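Local coordinates for protein arsenic responsive repressor ArsR (Corynebacterium glutamicum ATCC 13032, PDB 6J0E) that probably represses transcription by binding operator DNA as a winged-helix homodimer and releases it when arsenic(III) binds, at residues Leu47-Ala52 and Asp65-Ser70. Sequence-based numbering, arbitrary orientation.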
ATOM      1  N   LEU B  47      11.659   8.774   0.596  1.00 11.70           N
ATOM      2  CA  LEU B  47      10.251   9.177   0.332  1.00 12.46           C
ATOM      3  C   LEU B  47       9.627  10.042   1.358  1.00 15.78           C
ATOM      4  O   LEU B  47       8.862  10.976   1.018  1.00 16.15           O
ATOM      5  CB  LEU B  47       9.338   7.974   0.017  1.00 13.05           C
ATOM      6  CG  LEU B  47       9.813   7.346  -1.186  1.00 13.53           C
ATOM      7  CD1 LEU B  47       8.972   6.089  -1.398  1.00 15.05           C
ATOM      8  CD2 LEU B  47       9.614   8.255  -2.437  1.00 14.98           C
ATOM      9  N   SER B  48       9.873   9.695   2.611  1.00 15.09           N
ATOM     10  CA  SER B  48       9.521  10.572   3.764  1.00 15.81           C
ATOM     11  C   SER B  48      10.006  11.944   3.802  1.00 14.05           C
ATOM     12  O   SER B  48       9.267  12.838   4.154  1.00 14.23           O
ATOM     13  CB  SER B  48      10.027   9.914   5.065  1.00 19.44           C
ATOM     14  OG  SER B  48       8.929   9.286   5.619  1.00 29.38           O
ATOM     15  N   GLN B  49      11.315  12.083   3.543  1.00 14.13           N
ATOM     16  CA  GLN B  49      11.850  13.471   3.511  1.00 14.47           C
ATOM     17  C   GLN B  49      11.173  14.270   2.349  1.00 16.21           C
ATOM     18  O   GLN B  49      10.926  15.452   2.490  1.00 13.40           O
ATOM     19  CB  GLN B  49      13.367  13.463   3.370  1.00 15.09           C
ATOM     20  CG  GLN B  49      14.059  12.786   4.539  1.00 16.00           C
ATOM     21  CD  GLN B  49      14.309  13.761   5.714  1.00 18.00           C
ATOM     22  OE1 GLN B  49      13.913  14.947   5.632  1.00 15.43           O
ATOM     23  NE2 GLN B  49      14.851  13.252   6.811  1.00 15.11           N
ATOM     24  N   LEU B  50      10.917  13.590   1.187  1.00 15.87           N
ATOM     25  CA  LEU B  50      10.325  14.282   0.085  1.00 16.44           C
ATOM     26  C   LEU B  50       8.936  14.707   0.377  1.00 18.05           C
ATOM     27  O   LEU B  50       8.538  15.905   0.174  1.00 20.61           O
ATOM     28  CB  LEU B  50      10.389  13.422  -1.173  1.00 15.15           C
ATOM     29  CG  LEU B  50      11.823  13.175  -1.607  1.00 15.97           C
ATOM     30  CD1 LEU B  50      11.740  12.250  -2.832  1.00 17.50           C
ATOM     31  CD2 LEU B  50      12.610  14.427  -1.961  1.00 16.89           C
ATOM     32  N   ALA B  51       8.166  13.816   0.948  1.00 19.19           N
ATOM     33  CA  ALA B  51       6.792  14.138   1.253  1.00 28.92           C
ATOM     34  C   ALA B  51       6.723  15.180   2.421  1.00 29.18           C
ATOM     35  O   ALA B  51       5.920  16.088   2.401  1.00 31.41           O
ATOM     36  CB  ALA B  51       6.043  12.831   1.577  1.00 31.22           C
ATOM     37  N   ALA B  52       7.594  15.065   3.411  1.00 31.32           N
ATOM     38  CA  ALA B  52       7.626  16.018   4.511  1.00 33.92           C
ATOM     39  C   ALA B  52       7.942  17.441   4.001  1.00 32.18           C
ATOM     40  O   ALA B  52       7.589  18.421   4.628  1.00 34.27           O
ATOM     41  CB  ALA B  52       8.595  15.523   5.609  1.00 35.42           C
ATOM     42  N   ASP B  65      22.408  16.294   3.052  1.00 12.28           N
ATOM     43  CA  ASP B  65      22.440  17.095   4.256  1.00 14.90           C
ATOM     44  C   ASP B  65      21.323  16.628   5.260  1.00 14.64           C
ATOM     45  O   ASP B  65      21.560  16.501   6.491  1.00 13.99           O
ATOM     46  CB  ASP B  65      22.383  18.595   3.827  1.00 15.64           C
ATOM     47  CG  ASP B  65      22.981  19.594   4.900  0.50 19.78           C
ATOM     48  OD1 ASP B  65      23.946  19.306   5.665  0.50 16.30           O
ATOM     49  OD2 ASP B  65      22.436  20.701   4.937  0.50 20.66           O
ATOM     50  N   LEU B  66      20.107  16.446   4.753  1.00 14.42           N
ATOM     51  CA  LEU B  66      18.928  16.104   5.612  1.00 17.39           C
ATOM     52  C   LEU B  66      19.126  14.729   6.272  1.00 18.30           C
ATOM     53  O   LEU B  66      18.757  14.487   7.456  1.00 14.20           O
ATOM     54  CB  LEU B  66      17.597  16.199   4.800  1.00 17.38           C
ATOM     55  CG  LEU B  66      17.044  17.555   4.335  1.00 19.28           C
ATOM     56  CD1 LEU B  66      15.873  17.295   3.460  1.00 23.42           C
ATOM     57  CD2 LEU B  66      16.592  18.393   5.564  1.00 22.07           C
ATOM     58  N   MET B  67      19.647  13.768   5.493  1.00 17.13           N
ATOM     59  CA  MET B  67      19.704  12.440   5.988  1.00 12.40           C
ATOM     60  C   MET B  67      21.005  11.946   6.650  1.00 14.79           C
ATOM     61  O   MET B  67      20.999  10.883   7.246  1.00 12.82           O
ATOM     62  CB  MET B  67      19.321  11.546   4.753  1.00 12.95           C
ATOM     63  CG  MET B  67      17.988  11.931   4.189  1.00 13.32           C
ATOM     64  SD  MET B  67      17.512  10.715   2.828  1.00 13.13           S
ATOM     65  CE  MET B  67      17.224   9.202   3.792  1.00 14.17           C
ATOM     66  N   GLY B  68      22.100  12.721   6.443  1.00 13.07           N
ATOM     67  CA  GLY B  68      23.419  12.296   6.889  1.00 14.42           C
ATOM     68  C   GLY B  68      24.031  11.135   6.183  1.00 16.00           C
ATOM     69  O   GLY B  68      24.938  10.426   6.815  1.00 14.97           O
ATOM     70  N   LEU B  69      23.493  10.832   4.949  1.00 13.88           N
ATOM     71  CA  LEU B  69      24.029   9.702   4.210  1.00 15.34           C
ATOM     72  C   LEU B  69      24.895  10.240   3.079  1.00 13.33           C
ATOM     73  O   LEU B  69      24.793  11.367   2.760  1.00 13.28           O
ATOM     74  CB  LEU B  69      22.985   8.738   3.703  1.00 19.29           C
ATOM     75  CG  LEU B  69      21.985   8.017   4.706  1.00 20.59           C
ATOM     76  CD1 LEU B  69      20.718   8.807   4.719  1.00 26.47           C
ATOM     77  CD2 LEU B  69      21.518   6.690   4.145  1.00 26.81           C
ATOM     78  N   SER B  70      25.818   9.457   2.527  1.00 17.26           N
ATOM     79  CA  SER B  70      26.698  10.000   1.543  1.00 18.22           C
ATOM     80  C   SER B  70      26.035  10.297   0.159  1.00 21.10           C
ATOM     81  O   SER B  70      25.018   9.697  -0.229  1.00 18.04           O
ATOM     82  CB  SER B  70      27.847   9.015   1.393  1.00 17.69           C
ATOM     83  OG  SER B  70      27.428   7.876   0.640  1.00 19.46           O
TER
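Leu66 lies on the last turn of helix 60-67 and meets Gln49 of helix 41-52; their CA atoms, 7.8 Å apart, are the nearest such pair between the two segments. The side-chain amide of Gln49 crosses the leucine at a slant. Gln49 OE1 sits 3.8 Å from Leu66 CD1 and also lies near CB of that leucine, so the touch falls on one methyl and the root of the side chain. The bend at chi2 of Gln49 (-86°) turns the amide aside from the line of CB and CG, and it settles over this aliphatic surface. Gln49 NE2 approaches the carbonyl O of Leu66 only to 4.1 Å, and no hydrogen bond forms between them.

Met67 follows with a methylene-on-methylene touch: Met67 CG lies 4.0 Å from Gln49 CG, the two chains running past each other in opposite senses. The methionine also touches Arg45 and Ile46 of helix 41-52 and Ile74 of helix 71-83. Beyond it, Gly68 leaves the helix with positive phi (69°). Ser70 then takes the N-cap position of helix 71-83, where its OG is hydrogen-bonded to Thr73 OG1. In winged-helix proteins of the ArsR family, helices 60-67 and 71-83 correspond to the helix-turn-helix, the second being the probable DNA-reading helix.

Gln49 also packs on Pro22 of the second subunit, while Ala51, two residues on, belongs to the arsenic pocket. Between the segments the contact is purely van der Waals and small, burying 142 Å² with both sides counted together. No hydrogen bond to 65-70 fixes the rotation of the glutamine amide, so this interface is probably held by shape and dispersion alone and could tolerate small shifts between the helices.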